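Local structure of pyocin S5 (Pseudomonas aeruginosa PAO1, 6THK) at residues 343-348 / 489-494; 356-361 / 447-452; 368-373 / 483-488; 420-425 / 436-441; 453-458 / 477-482. The protein is a bacteriocin imported into Pseudomonas aeruginosa, where it probably forms channels that depolarise the cytoplasmic membrane and dissipate the cell's energy. The protein carries 1 engineered substitution. All blocks are in the same frame, centred on the assembly; numbering follows the deposited sequence.

Contact 1: residues 343-348 / 489-494; sequences SEMARQ and EKANNL. With ZN (zinc ion), chain H.
Met345 turns its CG trans to the main-chain nitrogen (chi1 -175°) and then bends at chi2 and chi3, which carries the thioether across to Lys490 and Ala491 on the facing helix. SD reaches Lys490 CB at 3.7 Å, and the terminal CE rests on Ala491 CB at 3.9 Å. Nearer the backbone, Met345 CB meets Leu494 CD2 at 3.7 Å, the two side chains lying alongside and pointing opposite ways. A flexible, polarisable methionine suits this seam, and the small Ala491 leaves room for its methyl. Toward solvent, Lys490 stretches out almost fully and donates from NZ to Gln348 OE1 at 2.8 Å, with a C=O...N angle of 163°. The other end of that amide, Gln348 NE2, makes a weak bond to Glu344 OE2 at 3.2 Å, so both ends of the amide have a partner. On another side of the second helix, Glu489 OE1 binds a zinc ion at 2.3 Å. Met476 of helix 468-481 packs against both Met345 and Leu494. With axes 10.5 Å apart and an angle of 162° between their directions, helices 340-353 and 485-498 form a nearly antiparallel pair of the helical bundle characteristic of colicin pore-forming domains.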
# COMPACT_ATOMS: atom_id res chain seq x y z
N SER A 343 15.17 23.13 -56.93
CA SER A 343 15.21 22.23 -55.77
C SER A 343 16.60 22.11 -55.15
O SER A 343 16.73 22.03 -53.92
CB SER A 343 14.71 20.85 -56.16
OG SER A 343 14.29 20.21 -54.97
N GLU A 344 17.63 22.08 -56.00
CA GLU A 344 19.02 22.04 -55.56
C GLU A 344 19.34 23.39 -54.90
O GLU A 344 20.03 23.43 -53.89
CB GLU A 344 19.95 21.75 -56.76
CG GLU A 344 21.45 21.73 -56.47
CD GLU A 344 21.97 20.81 -55.37
OE1 GLU A 344 21.41 19.71 -55.18
OE2 GLU A 344 22.98 21.19 -54.72
N MET A 345 18.82 24.49 -55.45
CA MET A 345 19.02 25.83 -54.86
C MET A 345 18.31 25.93 -53.49
O MET A 345 18.90 26.48 -52.56
CB MET A 345 18.60 26.94 -55.83
CG MET A 345 18.90 28.35 -55.31
SD MET A 345 20.64 28.55 -54.90
CE MET A 345 20.51 29.26 -53.24
N ALA A 346 17.09 25.37 -53.36
CA ALA A 346 16.36 25.36 -52.09
C ALA A 346 17.17 24.51 -51.08
O ALA A 346 17.45 24.98 -49.96
CB ALA A 346 14.96 24.79 -52.27
N ARG A 347 17.61 23.30 -51.50
CA ARG A 347 18.40 22.41 -50.64
C ARG A 347 19.71 23.05 -50.18
O ARG A 347 20.08 22.89 -49.02
CB ARG A 347 18.65 21.06 -51.32
CG ARG A 347 19.12 19.99 -50.36
CD ARG A 347 19.42 18.70 -51.08
NE ARG A 347 18.22 18.07 -51.64
CZ ARG A 347 17.39 17.30 -50.93
NH1 ARG A 347 17.61 17.10 -49.63
NH2 ARG A 347 16.35 16.73 -51.52
N GLN A 348 20.40 23.79 -51.06
CA GLN A 348 21.63 24.48 -50.69
C GLN A 348 21.33 25.65 -49.75
O GLN A 348 22.13 25.93 -48.86
CB GLN A 348 22.40 24.97 -51.92
CG GLN A 348 23.21 23.87 -52.60
CD GLN A 348 24.27 24.45 -53.49
OE1 GLN A 348 25.12 25.22 -53.04
NE2 GLN A 348 24.24 24.12 -54.77
N GLU A 489 24.68 34.95 -54.07
CA GLU A 489 25.28 34.78 -55.40
C GLU A 489 24.64 33.63 -56.19
O GLU A 489 24.25 33.83 -57.34
CB GLU A 489 26.79 34.56 -55.28
CG GLU A 489 27.55 35.86 -55.43
CD GLU A 489 28.79 36.01 -54.57
OE1 GLU A 489 29.16 37.16 -54.27
OE2 GLU A 489 29.38 34.98 -54.18
N LYS A 490 24.52 32.45 -55.55
CA LYS A 490 23.91 31.26 -56.14
C LYS A 490 22.45 31.49 -56.53
O LYS A 490 22.04 31.09 -57.62
CB LYS A 490 24.02 30.06 -55.19
CG LYS A 490 25.39 29.40 -55.19
CD LYS A 490 25.58 28.45 -54.02
CE LYS A 490 26.92 27.77 -54.08
NZ LYS A 490 27.21 27.06 -52.81
N ALA A 491 21.66 32.14 -55.65
CA ALA A 491 20.24 32.38 -55.89
C ALA A 491 20.08 33.46 -56.93
O ALA A 491 19.24 33.33 -57.82
CB ALA A 491 19.53 32.75 -54.60
N ASN A 492 20.94 34.50 -56.86
CA ASN A 492 20.99 35.59 -57.82
C ASN A 492 21.25 35.05 -59.24
O ASN A 492 20.60 35.51 -60.18
CB ASN A 492 22.03 36.65 -57.39
CG ASN A 492 22.25 37.77 -58.38
OD1 ASN A 492 23.34 37.90 -58.97
ND2 ASN A 492 21.24 38.59 -58.59
N ASN A 493 22.13 34.03 -59.38
CA ASN A 493 22.42 33.38 -60.67
C ASN A 493 21.16 32.69 -61.18
O ASN A 493 20.79 32.92 -62.33
CB ASN A 493 23.54 32.36 -60.54
CG ASN A 493 24.91 32.94 -60.24
OD1 ASN A 493 25.81 32.21 -59.81
ND2 ASN A 493 25.11 34.25 -60.48
N LEU A 494 20.46 31.93 -60.32
CA LEU A 494 19.20 31.26 -60.68
C LEU A 494 18.13 32.24 -61.18
O LEU A 494 17.48 31.94 -62.16
CB LEU A 494 18.67 30.40 -59.54
CG LEU A 494 17.39 29.59 -59.77
CD1 LEU A 494 17.56 28.55 -60.90
CD2 LEU A 494 16.94 28.91 -58.47
ZN ZN H . 28.21 39.19 -53.71

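Contact 2: residues 356-361 / 447-452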
# COMPACT_ATOMS: atom_id res chain seq x y z
N LYS A 356 23.96 28.63 -38.59
CA LYS A 356 24.17 30.06 -38.77
C LYS A 356 23.01 30.86 -38.16
O LYS A 356 21.94 30.29 -37.91
CB LYS A 356 24.31 30.40 -40.27
CG LYS A 356 25.62 29.95 -40.94
CD LYS A 356 25.71 30.60 -42.34
CE LYS A 356 26.96 30.24 -43.12
NZ LYS A 356 27.04 28.78 -43.42
N ASN A 357 23.25 32.15 -37.88
CA ASN A 357 22.23 33.08 -37.39
C ASN A 357 21.92 34.08 -38.52
O ASN A 357 22.63 34.13 -39.52
CB ASN A 357 22.71 33.83 -36.15
CG ASN A 357 22.90 32.98 -34.92
OD1 ASN A 357 21.94 32.46 -34.34
ND2 ASN A 357 24.15 32.88 -34.50
N ILE A 358 20.85 34.87 -38.35
CA ILE A 358 20.44 35.88 -39.32
C ILE A 358 21.42 37.06 -39.26
O ILE A 358 21.83 37.46 -38.17
CB ILE A 358 18.99 36.27 -38.99
CG1 ILE A 358 18.06 35.10 -39.33
CG2 ILE A 358 18.54 37.58 -39.65
CD1 ILE A 358 16.89 34.91 -38.43
N ARG A 359 21.80 37.60 -40.42
CA ARG A 359 22.70 38.75 -40.48
C ARG A 359 21.97 40.05 -40.09
O ARG A 359 20.78 40.02 -39.73
CB ARG A 359 23.32 38.90 -41.89
CG ARG A 359 24.14 37.70 -42.33
CD ARG A 359 24.47 37.76 -43.81
NE ARG A 359 25.55 38.71 -44.09
CZ ARG A 359 25.86 39.16 -45.30
NH1 ARG A 359 25.16 38.76 -46.36
NH2 ARG A 359 26.85 40.02 -45.46
N SER A 360 22.68 41.17 -40.11
CA SER A 360 22.08 42.46 -39.80
C SER A 360 21.53 43.02 -41.11
O SER A 360 21.99 42.61 -42.18
CB SER A 360 23.12 43.39 -39.20
OG SER A 360 24.17 43.60 -40.13
N SER A 361 20.56 43.95 -41.04
CA SER A 361 19.98 44.58 -42.22
C SER A 361 21.06 45.32 -43.01
O SER A 361 21.09 45.18 -44.22
CB SER A 361 18.85 45.53 -41.84
OG SER A 361 19.34 46.70 -41.20
N ALA A 447 15.59 39.17 -35.26
CA ALA A 447 16.91 39.42 -34.67
C ALA A 447 17.24 38.31 -33.65
O ALA A 447 16.38 37.90 -32.86
CB ALA A 447 16.94 40.78 -33.99
N GLY A 448 18.46 37.77 -33.74
CA GLY A 448 18.92 36.72 -32.84
C GLY A 448 18.39 35.33 -33.13
O GLY A 448 18.68 34.39 -32.37
N ALA A 449 17.58 35.17 -34.20
CA ALA A 449 17.03 33.85 -34.55
C ALA A 449 17.97 33.09 -35.49
O ALA A 449 18.95 33.66 -36.01
CB ALA A 449 15.63 33.98 -35.14
N ALA A 450 17.71 31.80 -35.63
CA ALA A 450 18.51 30.97 -36.47
C ALA A 450 18.16 31.27 -37.90
O ALA A 450 17.01 31.53 -38.22
CB ALA A 450 18.24 29.51 -36.16
N ALA A 451 19.15 31.15 -38.78
CA ALA A 451 19.00 31.40 -40.21
C ALA A 451 17.99 30.44 -40.87
O ALA A 451 17.30 30.81 -41.79
CB ALA A 451 20.34 31.37 -40.92
N SER A 452 17.92 29.21 -40.37
CA SER A 452 17.01 28.17 -40.82
C SER A 452 15.53 28.58 -40.67
O SER A 452 14.70 28.14 -41.45
CB SER A 452 17.27 26.87 -40.07
OG SER A 452 18.65 26.57 -40.06
O HOH W 1 20.29 28.23 -38.52
O HOH W 2 20.10 31.69 -32.07
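Main-chain hydrogen bonds hold Lys356 to Ala451 and Ile358 to Ala449, flanking the facing residues Asn357 and Ala450, whose CA atoms stand 4.4 Å apart. Ala451 N donates to Lys356 O at 3.0 Å and Ile358 N to Ala449 O at 3.2 Å. This is the pattern of a single antiparallel bridge with a non-hydrogen-bonded central pair. Water bonds extend the polar seam at both ends. One water donates to Lys356 O (2.7 Å) and accepts from Ser452 N (3.2 Å); a second donates to both Asn357 OD1 (3.0 Å) and Gly448 O (3.1 Å), a role well matched to a short amide side chain. Lys356 sends its own NZ away to Gly352 O. The apolar part belongs to Ile358, whose CD1 lies against Ala449 CB at 3.6 Å, while the methyl of Ala451 touches the carbonyl oxygens of Lys356 and Asn357. Gly448, with a positive phi of 77°, takes a backbone turn that is easiest for a residue without a CB. Because the principal bonds run between backbones, the loop before helix 361-378 is fastened to the turn leading into helix 451-464, and to its first residue, largely through peptide groups.

Contact 3: residues 368-373 / 483-488. With ZN (zinc ion), chain H.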
# COMPACT_ATOMS: atom_id res chain seq x y z
N PHE A 368 23.32 42.72 -50.93
CA PHE A 368 22.25 42.80 -51.94
C PHE A 368 22.39 43.98 -52.90
O PHE A 368 22.05 43.82 -54.07
CB PHE A 368 20.87 42.79 -51.27
CG PHE A 368 19.72 42.55 -52.22
CD1 PHE A 368 19.41 41.27 -52.66
CD2 PHE A 368 18.92 43.61 -52.65
CE1 PHE A 368 18.34 41.04 -53.53
CE2 PHE A 368 17.86 43.38 -53.53
CZ PHE A 368 17.57 42.10 -53.96
N GLU A 369 22.86 45.15 -52.41
CA GLU A 369 23.08 46.36 -53.22
C GLU A 369 24.16 46.13 -54.27
O GLU A 369 24.03 46.65 -55.37
CB GLU A 369 23.41 47.58 -52.37
N LYS A 370 25.22 45.37 -53.90
CA LYS A 370 26.35 44.97 -54.75
C LYS A 370 25.87 44.23 -56.04
O LYS A 370 26.27 44.61 -57.14
CB LYS A 370 27.33 44.10 -53.92
CG LYS A 370 28.34 43.32 -54.74
CD LYS A 370 29.00 42.25 -53.91
CE LYS A 370 30.43 42.06 -54.30
NZ LYS A 370 31.24 41.61 -53.15
N HIS A 371 24.99 43.20 -55.89
CA HIS A 371 24.44 42.39 -57.00
C HIS A 371 23.08 42.87 -57.57
O HIS A 371 22.58 42.32 -58.56
CB HIS A 371 24.34 40.91 -56.57
CG HIS A 371 25.67 40.22 -56.47
ND1 HIS A 371 26.37 39.82 -57.62
CD2 HIS A 371 26.40 39.90 -55.38
CE1 HIS A 371 27.48 39.28 -57.18
NE2 HIS A 371 27.56 39.30 -55.85
N LYS A 372 22.52 43.93 -56.97
CA LYS A 372 21.21 44.50 -57.31
C LYS A 372 21.01 45.06 -58.73
O LYS A 372 19.94 44.81 -59.28
CB LYS A 372 20.84 45.63 -56.33
CG LYS A 372 19.34 45.69 -56.02
CD LYS A 372 18.95 46.98 -55.28
CE LYS A 372 19.75 47.26 -54.02
NZ LYS A 372 18.95 47.88 -52.94
N ASP A 373 21.95 45.88 -59.26
CA ASP A 373 21.84 46.58 -60.56
C ASP A 373 21.28 45.72 -61.71
O ASP A 373 20.35 46.15 -62.39
CB ASP A 373 23.18 47.22 -60.96
N ILE A 483 21.63 35.52 -44.90
CA ILE A 483 22.34 34.36 -44.37
C ILE A 483 23.83 34.38 -44.71
O ILE A 483 24.66 34.53 -43.81
CB ILE A 483 21.65 33.03 -44.83
CG1 ILE A 483 20.15 33.02 -44.44
CG2 ILE A 483 22.39 31.81 -44.27
CD1 ILE A 483 19.30 31.91 -45.07
N ASP A 484 24.16 34.22 -45.99
CA ASP A 484 25.53 34.13 -46.49
C ASP A 484 25.59 34.74 -47.87
O ASP A 484 24.68 34.53 -48.67
CB ASP A 484 25.90 32.62 -46.58
CG ASP A 484 27.38 32.29 -46.69
OD1 ASP A 484 28.21 33.21 -46.57
OD2 ASP A 484 27.71 31.08 -46.84
N GLU A 485 26.71 35.43 -48.17
CA GLU A 485 27.01 36.04 -49.46
C GLU A 485 27.01 35.03 -50.60
O GLU A 485 26.51 35.35 -51.68
CB GLU A 485 28.36 36.79 -49.42
CG GLU A 485 28.63 37.66 -50.65
CD GLU A 485 28.49 39.17 -50.53
OE1 GLU A 485 28.76 39.72 -49.43
OE2 GLU A 485 28.19 39.81 -51.56
N ASP A 486 27.58 33.81 -50.39
CA ASP A 486 27.64 32.76 -51.42
C ASP A 486 26.26 32.17 -51.70
O ASP A 486 26.01 31.75 -52.83
CB ASP A 486 28.70 31.68 -51.13
CG ASP A 486 28.60 30.95 -49.81
OD1 ASP A 486 27.66 30.15 -49.64
OD2 ASP A 486 29.52 31.11 -48.97
N LEU A 487 25.34 32.23 -50.72
CA LEU A 487 23.96 31.78 -50.92
C LEU A 487 23.18 32.80 -51.76
O LEU A 487 22.35 32.40 -52.57
CB LEU A 487 23.24 31.45 -49.62
CG LEU A 487 23.67 30.18 -48.90
CD1 LEU A 487 22.93 30.04 -47.60
CD2 LEU A 487 23.43 28.95 -49.76
N LEU A 488 23.50 34.10 -51.59
CA LEU A 488 22.92 35.20 -52.37
C LEU A 488 23.36 35.08 -53.82
O LEU A 488 22.49 35.11 -54.70
CB LEU A 488 23.32 36.57 -51.79
CG LEU A 488 23.05 37.79 -52.70
CD1 LEU A 488 21.56 37.98 -52.97
CD2 LEU A 488 23.64 39.05 -52.10
ZN ZN H . 28.21 39.19 -53.71
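Segment 368-373 of helix 361-378 faces the first turn of helix 485-498, the backbones coming nearest at Phe368 and Leu488, whose CA atoms are 7.6 Å apart. A zinc ion bridges the segments: His371 NE2 binds it at 2.2 Å and Glu485 OE2 at 2.2 Å. The carboxylate oxygen lies at the edge of the imidazole, near the ring plane, because both groups converge on the same metal. Glu485 gets there by a bend at chi2 (105°) that brings its end closer than its CB direction alone would. Its other oxygen, OE1, is hydrogen-bonded to Ser367 OG, a second-shell contact that probably steadies the carboxylate. Lys370 runs across Glu485, its CD 3.5 Å from Glu485 OE2. Beside the metal site, Leu488 supplies the apolar part of the interface. Its CD1 meets the edge of the Phe368 ring at CD1, 3.9 Å away, and its CD2 lies 3.9 Å from Phe368 N; the same ring stands edge-to-face with Trp435 and with Phe439. Glu489, one helical turn after Glu485, supplies the third protein ligand. Two carboxylates from one helix and an imidazole from another thus make the zinc a cross-link between them, and the two acidic groups would offset much of the metal's charge.

Contact 4: residues 420-425 / 436-441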
# COMPACT_ATOMS: atom_id res chain seq x y z
N ALA A 420 1.02 38.46 -42.79
CA ALA A 420 0.45 39.48 -43.68
C ALA A 420 1.34 40.72 -43.70
O ALA A 420 1.60 41.24 -44.78
CB ALA A 420 -0.96 39.82 -43.23
N SER A 421 1.90 41.13 -42.54
CA SER A 421 2.79 42.28 -42.41
C SER A 421 4.07 42.06 -43.19
O SER A 421 4.54 42.99 -43.85
CB SER A 421 3.12 42.56 -40.95
OG SER A 421 3.87 43.75 -40.83
N LEU A 422 4.62 40.86 -43.08
CA LEU A 422 5.85 40.49 -43.74
C LEU A 422 5.71 40.47 -45.25
O LEU A 422 6.53 41.02 -45.97
CB LEU A 422 6.30 39.12 -43.26
CG LEU A 422 7.62 38.65 -43.85
CD1 LEU A 422 8.63 39.77 -43.78
CD2 LEU A 422 8.11 37.41 -43.12
N TYR A 423 4.67 39.81 -45.72
CA TYR A 423 4.40 39.69 -47.14
C TYR A 423 4.11 41.02 -47.80
O TYR A 423 4.47 41.24 -48.94
CB TYR A 423 3.32 38.65 -47.39
CG TYR A 423 3.79 37.29 -46.97
CD1 TYR A 423 5.06 36.86 -47.31
CD2 TYR A 423 3.01 36.46 -46.20
CE1 TYR A 423 5.53 35.63 -46.92
CE2 TYR A 423 3.46 35.23 -45.80
CZ TYR A 423 4.72 34.82 -46.17
OH TYR A 423 5.17 33.59 -45.78
N GLN A 424 3.41 41.89 -47.09
CA GLN A 424 3.12 43.19 -47.63
C GLN A 424 4.41 43.95 -47.87
O GLN A 424 4.58 44.56 -48.91
CB GLN A 424 2.26 43.97 -46.65
CG GLN A 424 2.27 45.46 -46.89
CD GLN A 424 0.93 45.96 -47.36
OE1 GLN A 424 0.10 45.19 -47.82
NE2 GLN A 424 0.72 47.26 -47.26
N GLU A 425 5.33 43.89 -46.93
CA GLU A 425 6.61 44.57 -47.12
C GLU A 425 7.41 43.92 -48.26
O GLU A 425 8.13 44.60 -48.97
CB GLU A 425 7.37 44.87 -45.80
CG GLU A 425 8.51 45.90 -45.97
CD GLU A 425 8.04 47.35 -46.14
OE1 GLU A 425 6.84 47.57 -45.88
OE2 GLU A 425 8.84 48.26 -46.53
N LYS A 436 15.78 47.79 -48.86
CA LYS A 436 16.25 48.27 -47.54
C LYS A 436 15.13 48.17 -46.46
O LYS A 436 15.39 47.56 -45.43
CB LYS A 436 16.84 49.70 -47.62
CG LYS A 436 18.03 49.83 -48.58
CD LYS A 436 18.78 51.16 -48.44
CE LYS A 436 18.14 52.33 -49.17
NZ LYS A 436 18.30 52.23 -50.64
N PRO A 437 13.85 48.60 -46.72
CA PRO A 437 12.80 48.42 -45.70
C PRO A 437 12.36 46.97 -45.50
O PRO A 437 11.62 46.68 -44.57
CB PRO A 437 11.65 49.31 -46.21
CG PRO A 437 12.28 50.20 -47.25
CD PRO A 437 13.32 49.35 -47.87
N PHE A 438 12.66 46.10 -46.46
CA PHE A 438 12.39 44.68 -46.26
C PHE A 438 13.35 44.03 -45.28
O PHE A 438 12.95 43.29 -44.39
CB PHE A 438 12.42 43.89 -47.55
CG PHE A 438 12.20 42.42 -47.34
CD1 PHE A 438 10.93 41.94 -47.12
CD2 PHE A 438 13.26 41.55 -47.30
CE1 PHE A 438 10.72 40.59 -46.90
CE2 PHE A 438 13.06 40.21 -47.08
CZ PHE A 438 11.79 39.73 -46.88
N PHE A 439 14.63 44.28 -45.50
CA PHE A 439 15.69 43.72 -44.67
C PHE A 439 15.55 44.21 -43.24
O PHE A 439 15.76 43.46 -42.30
CB PHE A 439 17.07 44.04 -45.24
CG PHE A 439 17.36 43.32 -46.52
CD1 PHE A 439 17.23 41.95 -46.60
CD2 PHE A 439 17.75 44.01 -47.65
CE1 PHE A 439 17.49 41.28 -47.78
CE2 PHE A 439 18.01 43.35 -48.83
CZ PHE A 439 17.88 41.98 -48.89
N VAL A 440 15.20 45.48 -43.09
CA VAL A 440 15.01 46.05 -41.78
C VAL A 440 13.86 45.34 -41.08
O VAL A 440 13.94 45.05 -39.90
CB VAL A 440 14.68 47.55 -41.86
CG1 VAL A 440 14.03 48.01 -40.57
CG2 VAL A 440 15.94 48.35 -42.12
N LYS A 441 12.78 45.07 -41.81
CA LYS A 441 11.65 44.38 -41.23
C LYS A 441 12.02 42.96 -40.80
O LYS A 441 11.63 42.53 -39.72
CB LYS A 441 10.48 44.36 -42.21
CG LYS A 441 9.49 43.23 -42.00
CD LYS A 441 8.25 43.72 -41.27
CE LYS A 441 7.92 42.82 -40.10
NZ LYS A 441 6.45 42.75 -39.86
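Helices 420-425 and 436-441 run nearly antiparallel, their axes 10.0 Å apart at closest and 157° apart in direction, with Glu425 and Phe438 (CA to CA 5.8 Å) the closest pair of the two backbones and Leu422 facing Lys441 farther along. Leu422 and Phe438 carry the buried side. Leu422 CD1 approaches Phe438 CE1 at 3.8 Å, obliquely to the ring, and the same methyl lies 4.0 Å from Lys441 CG, so one branched leucine end serves both an aromatic ring and the aliphatic part of a lysine. With chi1 at 177° the Phe438 ring extends away from its own backbone N and brings CE1 beside Leu422; the carbonyl carbon of Glu425 lies at its edge, 4.2 Å from CD1. On the more open side, Lys441 bends repeatedly along its chain and donates from NZ to Ser421 OG at 2.9 Å. A long, jointed side chain can thus touch Leu422 with its CG and still deliver its ammonium to a short hydroxyl. Glu425 bends at chi2, which lays its carboxylate across Pro437, OE2 3.0 Å from Pro437 CB; CG, set by chi1, is 3.5 Å from Pro437 O. Proline is at home there, in the first turn of its helix, where no backbone N-H is needed for an intrahelical bond. The segments belong to a helical hairpin joined by a short loop. Phe438 meets Phe426 and Trp435 edge-to-face and packs on Val478 of helix 468-481. Tyr423 OH bonds to Thr461 OG1 of helix 451-464, while on another side of helix 436-446 Phe439 packs against helix 361-378.

Contact 5: residues 453-458 / 477-482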
# COMPACT_ATOMS: atom_id res chain seq x y z
N TRP A 453 15.20 29.38 -39.66
CA TRP A 453 13.84 29.87 -39.49
C TRP A 453 13.43 30.72 -40.70
O TRP A 453 12.31 30.61 -41.17
CB TRP A 453 13.69 30.68 -38.20
CG TRP A 453 12.28 31.04 -37.95
CD1 TRP A 453 11.26 30.19 -37.70
CD2 TRP A 453 11.72 32.35 -37.96
NE1 TRP A 453 10.10 30.88 -37.54
CE2 TRP A 453 10.35 32.21 -37.69
CE3 TRP A 453 12.24 33.63 -38.17
CZ2 TRP A 453 9.50 33.30 -37.63
CZ3 TRP A 453 11.38 34.70 -38.10
CH2 TRP A 453 10.03 34.53 -37.83
N LEU A 454 14.35 31.55 -41.20
CA LEU A 454 14.12 32.36 -42.39
C LEU A 454 13.87 31.46 -43.60
O LEU A 454 13.03 31.75 -44.43
CB LEU A 454 15.32 33.23 -42.70
CG LEU A 454 15.57 34.51 -41.93
CD1 LEU A 454 16.62 35.33 -42.64
CD2 LEU A 454 14.27 35.29 -41.77
N VAL A 455 14.63 30.37 -43.69
CA VAL A 455 14.50 29.39 -44.75
C VAL A 455 13.12 28.74 -44.68
O VAL A 455 12.51 28.48 -45.70
CB VAL A 455 15.61 28.33 -44.72
CG1 VAL A 455 15.44 27.37 -45.87
CG2 VAL A 455 16.97 28.99 -44.79
N GLY A 456 12.63 28.48 -43.47
CA GLY A 456 11.31 27.92 -43.28
C GLY A 456 10.26 28.89 -43.81
O GLY A 456 9.30 28.48 -44.44
N ILE A 457 10.46 30.18 -43.55
CA ILE A 457 9.58 31.24 -44.03
C ILE A 457 9.57 31.25 -45.55
O ILE A 457 8.52 31.36 -46.17
CB ILE A 457 10.04 32.60 -43.48
CG1 ILE A 457 9.65 32.73 -42.02
CG2 ILE A 457 9.46 33.73 -44.30
CD1 ILE A 457 10.22 33.95 -41.35
N ALA A 458 10.75 31.12 -46.15
CA ALA A 458 10.91 31.07 -47.62
C ALA A 458 10.15 29.88 -48.22
O ALA A 458 9.41 30.04 -49.18
CB ALA A 458 12.38 30.98 -47.97
N ALA A 477 16.72 34.40 -53.05
CA ALA A 477 17.81 35.37 -53.20
C ALA A 477 17.82 36.38 -52.03
O ALA A 477 18.86 36.60 -51.40
CB ALA A 477 17.69 36.09 -54.53
N VAL A 478 16.64 36.87 -51.71
CA VAL A 478 16.42 37.81 -50.62
C VAL A 478 16.74 37.18 -49.25
O VAL A 478 17.39 37.79 -48.42
CB VAL A 478 14.99 38.35 -50.74
CG1 VAL A 478 14.36 38.56 -49.39
CG2 VAL A 478 14.95 39.61 -51.58
N THR A 479 16.25 35.96 -49.03
CA THR A 479 16.52 35.14 -47.82
C THR A 479 18.04 34.87 -47.70
O THR A 479 18.59 34.99 -46.61
CB THR A 479 15.73 33.83 -47.90
OG1 THR A 479 14.35 34.14 -47.99
CG2 THR A 479 15.98 32.89 -46.74
N GLY A 480 18.68 34.51 -48.82
CA GLY A 480 20.10 34.22 -48.92
C GLY A 480 21.00 35.38 -48.54
O GLY A 480 22.03 35.17 -47.89
N ALA A 481 20.63 36.63 -48.91
CA ALA A 481 21.36 37.86 -48.54
C ALA A 481 21.39 38.05 -47.01
O ALA A 481 22.27 38.72 -46.47
CB ALA A 481 20.70 39.07 -49.19
N MET A 482 20.41 37.46 -46.32
CA MET A 482 20.25 37.55 -44.88
C MET A 482 21.02 36.45 -44.14
O MET A 482 21.06 36.45 -42.90
CB MET A 482 18.76 37.45 -44.56
CG MET A 482 18.35 38.27 -43.40
SD MET A 482 18.28 40.00 -43.82
CE MET A 482 18.93 40.73 -42.34
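Thr479 OG1 is hydrogen-bonded to Val475 O one turn back along its own helix, and the same oxygen touches the methyl of Ala458 at 3.7 Å. With its polar end satisfied within the helix, threonine can sit in an apolar interface and offer carbon to the partner. Its chi1 of -60° sets OG1 beside the backbone N and turns CG2 toward the facing helix, 3.9 Å from Leu454 O and 4.1 Å from Leu454 CB. The CA atoms of Leu454 and Thr479 are 6.6 Å apart. Helices 453-458 and 477-481 run close to antiparallel (173°) with axes 9.9 Å apart, consistent with the two arms of the hydrophobic helical hairpin found in channel-forming colicins; a membrane-spanning stretch is predicted across residues 453-478. In the soluble form both arms are buried within the bundle, and all residues that touch here are buried. Beyond Thr479, Leu454 reaches Met482, its CD1 packing on CG at 3.5 Å, tighter than an ordinary carbon contact. A bend at chi2 directs the thioether of Met482 away from Leu454, to Phe439 and Ile442 of helix 436-446. Val455 stands at the margin, with CG2 4.5 Å from Thr479 CG2, and packs on Leu349, Ala350 and Ala353 of helix 340-353.

How the contacts relate
All five contacts lie within the colicin pore-forming domain, at one end of the elongated chain, 56 to 70 Å from its centre. Contact 1 joins the outermost segments and encloses the others; contacts 2 and 3 interlock, and contact 4 is nested within both. Contact 5 follows contact 4 and is nested inside contact 3. Centres range from about 9 Å apart (contacts 2 and 5, sharing helix 451-464) to about 22 Å (contacts 1 and 4). Contacts 1 and 3 share helix 485-498 and one zinc ion. Contact 5 touches each of the others, consistent with a hydrophobic hairpin wrapped by surrounding helices before membrane insertion.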